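Local structure of chitinase (Chromobacterium violaceum, 4TXG) at residues Q686-D698 with G765-T777. The protein probably hydrolyses glycosidic bonds in chitin, as a family 18 glycoside hydrolase, and probably binds the polysaccharide as well. Numbering follows the deposited sequence.
Sequences QTTLPGGTEFQFD and GPSHYTVGLNGKT
Glu694 and Gly772 exchange a reciprocal pair of backbone hydrogen bonds, with Gly772 N only 2.6 Å from Glu694 O, and Gln696 and Thr770 repeat the pattern. Strands 694-698 and 767-773 are thus antiparallel neighbours, their axes at 166°. The register then slips by one residue: Asp698 N donates to Ser767 O instead, the return bond from Ser767 N to Asp698 O is weak, and Phe697 faces both His768 and Tyr769. This is a beta bulge, and His768 carries its left-handed backbone angles.

The bulge puts the His768 ring beside Asp698. His768 ND1 donates to Asp698 OD2 over 2.8 Å, nearly in the ring plane and on the anti lone pair of the carboxylate, while Ser767 OG lies over the centre of the His768 ring, 3.4 Å above its plane. On the buried face, CB of Phe697 lies over one face of the Tyr769 ring, 3.4 Å from Tyr769 CD2; the two rings meet obliquely, planes at 43°. With chi1 at 46°, CG of Phe697 falls between N and C, and Phe697 CD1 meets Pro766 CB obliquely at 3.7 Å. Farther along, Val771 CG2 meets the edge of the Phe695 ring, and Leu773 CD1 packs tightly on Pro690 CD.

In the second shell, Gln696 NE2 reaches Glu694 OE2 at 2.9 Å from above the carboxylate plane, and Ser738 OG, on adjacent strand 734-740, also hydrogen-bonds Glu694 OE2. Arg736, on the same strand, bonds Gln696 OE1, Thr770 OG1 and His768 O and forms a salt bridge with Asp698 OD1; Glu783 receives the backbone N-H groups of His768 and Tyr769. The chemistry divides the sheet of this chitinase C region into an aromatic, aliphatic side and a polar side, where the negative charge of Asp698, shared between Arg736 and His768, would probably polarise the imidazole.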
# COMPACT_ATOMS: atom_id res chain seq x y z
N GLN A 686 23.83 -31.67 3.34
CA GLN A 686 24.22 -33.00 3.80
C GLN A 686 25.38 -32.91 4.79
O GLN A 686 26.07 -33.90 5.05
CB GLN A 686 24.62 -33.88 2.62
CG GLN A 686 23.53 -34.06 1.57
CD GLN A 686 23.92 -35.07 0.51
OE1 GLN A 686 24.74 -35.95 0.75
NE2 GLN A 686 23.34 -34.94 -0.68
N THR A 687 25.60 -31.71 5.33
CA THR A 687 26.66 -31.48 6.31
C THR A 687 26.09 -31.18 7.69
O THR A 687 25.04 -30.56 7.81
CB THR A 687 27.57 -30.30 5.93
OG1 THR A 687 26.90 -29.07 6.22
CG2 THR A 687 27.92 -30.32 4.47
N THR A 688 26.80 -31.60 8.73
CA THR A 688 26.47 -31.18 10.08
C THR A 688 26.98 -29.76 10.29
O THR A 688 28.14 -29.48 10.01
CB THR A 688 27.09 -32.12 11.14
OG1 THR A 688 26.67 -33.47 10.91
CG2 THR A 688 26.67 -31.70 12.54
N LEU A 689 26.13 -28.86 10.77
CA LEU A 689 26.61 -27.53 11.14
C LEU A 689 27.12 -27.60 12.57
O LEU A 689 26.35 -27.90 13.49
CB LEU A 689 25.50 -26.49 11.02
CG LEU A 689 24.72 -26.46 9.71
CD1 LEU A 689 23.63 -25.38 9.77
CD2 LEU A 689 25.66 -26.21 8.53
N PRO A 690 28.42 -27.35 12.77
CA PRO A 690 29.02 -27.47 14.10
C PRO A 690 28.53 -26.38 15.04
O PRO A 690 28.11 -25.32 14.57
CB PRO A 690 30.52 -27.31 13.84
CG PRO A 690 30.70 -27.40 12.37
CD PRO A 690 29.42 -27.00 11.74
N GLY A 691 28.63 -26.62 16.34
CA GLY A 691 28.38 -25.56 17.30
C GLY A 691 29.27 -24.37 16.99
O GLY A 691 30.39 -24.54 16.52
N GLY A 692 28.77 -23.17 17.22
CA GLY A 692 29.52 -21.98 16.87
C GLY A 692 29.21 -21.45 15.48
O GLY A 692 29.61 -20.33 15.14
N THR A 693 28.51 -22.24 14.66
CA THR A 693 28.08 -21.77 13.34
C THR A 693 27.24 -20.50 13.49
O THR A 693 26.35 -20.44 14.33
CB THR A 693 27.28 -22.87 12.58
OG1 THR A 693 28.13 -23.99 12.31
CG2 THR A 693 26.73 -22.34 11.27
N GLU A 694 27.55 -19.46 12.71
CA GLU A 694 26.89 -18.16 12.89
C GLU A 694 25.87 -17.86 11.81
O GLU A 694 26.17 -17.94 10.62
CB GLU A 694 27.92 -17.03 12.94
CG GLU A 694 27.29 -15.67 13.18
CD GLU A 694 28.31 -14.55 13.27
OE1 GLU A 694 29.48 -14.79 12.88
OE2 GLU A 694 27.95 -13.45 13.73
N PHE A 695 24.66 -17.51 12.23
CA PHE A 695 23.63 -17.10 11.29
C PHE A 695 23.45 -15.60 11.43
O PHE A 695 23.33 -15.10 12.54
CB PHE A 695 22.31 -17.83 11.56
CG PHE A 695 22.46 -19.33 11.68
CD1 PHE A 695 22.76 -20.09 10.57
CD2 PHE A 695 22.26 -19.96 12.90
CE1 PHE A 695 22.90 -21.48 10.67
CE2 PHE A 695 22.39 -21.35 13.01
CZ PHE A 695 22.70 -22.10 11.88
N GLN A 696 23.45 -14.88 10.30
CA GLN A 696 23.13 -13.46 10.32
C GLN A 696 22.00 -13.15 9.35
O GLN A 696 21.80 -13.88 8.38
CB GLN A 696 24.34 -12.60 9.97
CG GLN A 696 25.46 -12.63 10.99
CD GLN A 696 26.53 -11.59 10.70
OE1 GLN A 696 26.42 -10.80 9.76
NE2 GLN A 696 27.58 -11.58 11.51
N PHE A 697 21.25 -12.09 9.62
CA PHE A 697 20.24 -11.64 8.68
C PHE A 697 19.88 -10.19 8.97
O PHE A 697 20.15 -9.68 10.07
CB PHE A 697 18.99 -12.53 8.71
CG PHE A 697 18.49 -12.84 10.10
CD1 PHE A 697 17.58 -12.01 10.74
CD2 PHE A 697 18.91 -13.99 10.76
CE1 PHE A 697 17.11 -12.30 12.02
CE2 PHE A 697 18.45 -14.29 12.03
CZ PHE A 697 17.55 -13.44 12.66
N ASP A 698 19.29 -9.53 7.98
CA ASP A 698 18.86 -8.14 8.12
C ASP A 698 17.43 -8.05 8.65
O ASP A 698 16.52 -8.65 8.09
CB ASP A 698 18.95 -7.40 6.78
CG ASP A 698 20.37 -7.09 6.37
OD1 ASP A 698 21.26 -6.99 7.25
OD2 ASP A 698 20.60 -6.94 5.15
N GLY A 765 9.96 -9.79 6.15
CA GLY A 765 11.16 -10.58 6.00
C GLY A 765 11.32 -11.56 7.15
O GLY A 765 10.39 -12.29 7.47
N PRO A 766 12.51 -11.60 7.78
CA PRO A 766 13.75 -10.89 7.46
C PRO A 766 14.33 -11.29 6.10
O PRO A 766 13.69 -12.03 5.34
CB PRO A 766 14.70 -11.31 8.59
CG PRO A 766 13.81 -11.75 9.71
CD PRO A 766 12.62 -12.38 9.03
N SER A 767 15.52 -10.79 5.78
CA SER A 767 16.13 -11.10 4.49
C SER A 767 17.65 -11.01 4.60
O SER A 767 18.18 -10.61 5.63
CB SER A 767 15.63 -10.14 3.40
OG SER A 767 16.00 -8.81 3.72
N HIS A 768 18.32 -11.41 3.52
CA HIS A 768 19.78 -11.30 3.39
C HIS A 768 20.49 -12.15 4.43
O HIS A 768 21.34 -11.67 5.20
CB HIS A 768 20.21 -9.84 3.48
CG HIS A 768 19.44 -8.95 2.56
ND1 HIS A 768 19.19 -7.62 2.85
CD2 HIS A 768 18.85 -9.19 1.36
CE1 HIS A 768 18.49 -7.08 1.86
NE2 HIS A 768 18.27 -8.02 0.95
N TYR A 769 20.16 -13.44 4.43
CA TYR A 769 20.73 -14.40 5.36
C TYR A 769 22.13 -14.82 4.98
O TYR A 769 22.44 -15.00 3.79
CB TYR A 769 19.84 -15.65 5.44
CG TYR A 769 18.47 -15.41 6.04
CD1 TYR A 769 17.40 -15.04 5.23
CD2 TYR A 769 18.26 -15.58 7.40
CE1 TYR A 769 16.14 -14.82 5.78
CE2 TYR A 769 17.02 -15.36 7.95
CZ TYR A 769 15.96 -14.99 7.14
OH TYR A 769 14.72 -14.77 7.69
N THR A 770 22.99 -15.00 5.97
CA THR A 770 24.26 -15.68 5.73
C THR A 770 24.51 -16.74 6.78
O THR A 770 24.02 -16.65 7.92
CB THR A 770 25.47 -14.72 5.72
OG1 THR A 770 25.52 -13.96 6.93
CG2 THR A 770 25.41 -13.77 4.52
N VAL A 771 25.28 -17.75 6.39
CA VAL A 771 25.69 -18.81 7.31
C VAL A 771 27.20 -18.79 7.40
O VAL A 771 27.89 -18.93 6.39
CB VAL A 771 25.19 -20.19 6.84
CG1 VAL A 771 25.67 -21.29 7.79
CG2 VAL A 771 23.66 -20.19 6.74
N GLY A 772 27.72 -18.59 8.61
CA GLY A 772 29.15 -18.55 8.84
C GLY A 772 29.60 -19.91 9.33
O GLY A 772 29.34 -20.29 10.47
N LEU A 773 30.30 -20.63 8.46
CA LEU A 773 30.58 -22.05 8.68
C LEU A 773 32.05 -22.35 8.46
O LEU A 773 32.56 -22.18 7.35
CB LEU A 773 29.71 -22.89 7.75
CG LEU A 773 29.97 -24.38 7.62
CD1 LEU A 773 29.81 -25.06 8.96
CD2 LEU A 773 29.02 -24.98 6.59
N ASN A 774 32.73 -22.79 9.52
CA ASN A 774 34.17 -23.11 9.45
C ASN A 774 35.01 -22.05 8.73
O ASN A 774 35.82 -22.38 7.86
CB ASN A 774 34.37 -24.47 8.78
CG ASN A 774 33.80 -25.60 9.60
OD1 ASN A 774 33.26 -26.57 9.06
ND2 ASN A 774 33.89 -25.49 10.92
N GLY A 775 34.80 -20.79 9.08
CA GLY A 775 35.63 -19.72 8.55
C GLY A 775 35.19 -19.09 7.24
O GLY A 775 35.80 -18.11 6.78
N LYS A 776 34.14 -19.63 6.63
CA LYS A 776 33.65 -19.11 5.36
C LYS A 776 32.20 -18.66 5.49
O LYS A 776 31.43 -19.24 6.26
CB LYS A 776 33.79 -20.18 4.26
CG LYS A 776 33.25 -19.76 2.89
CD LYS A 776 34.23 -20.08 1.77
CE LYS A 776 34.41 -21.58 1.58
NZ LYS A 776 33.35 -22.18 0.73
N THR A 777 31.82 -17.63 4.74
CA THR A 777 30.47 -17.10 4.83
C THR A 777 29.67 -17.43 3.56
O THR A 777 30.09 -17.13 2.45
CB THR A 777 30.49 -15.57 5.05
OG1 THR A 777 31.16 -15.28 6.28
CG2 THR A 777 29.07 -15.02 5.13
O HOH W 1 31.03 -23.23 11.99
O HOH W 2 26.73 -15.36 9.05
O HOH W 3 27.17 -11.66 6.92
O HOH W 4 15.06 -7.71 6.02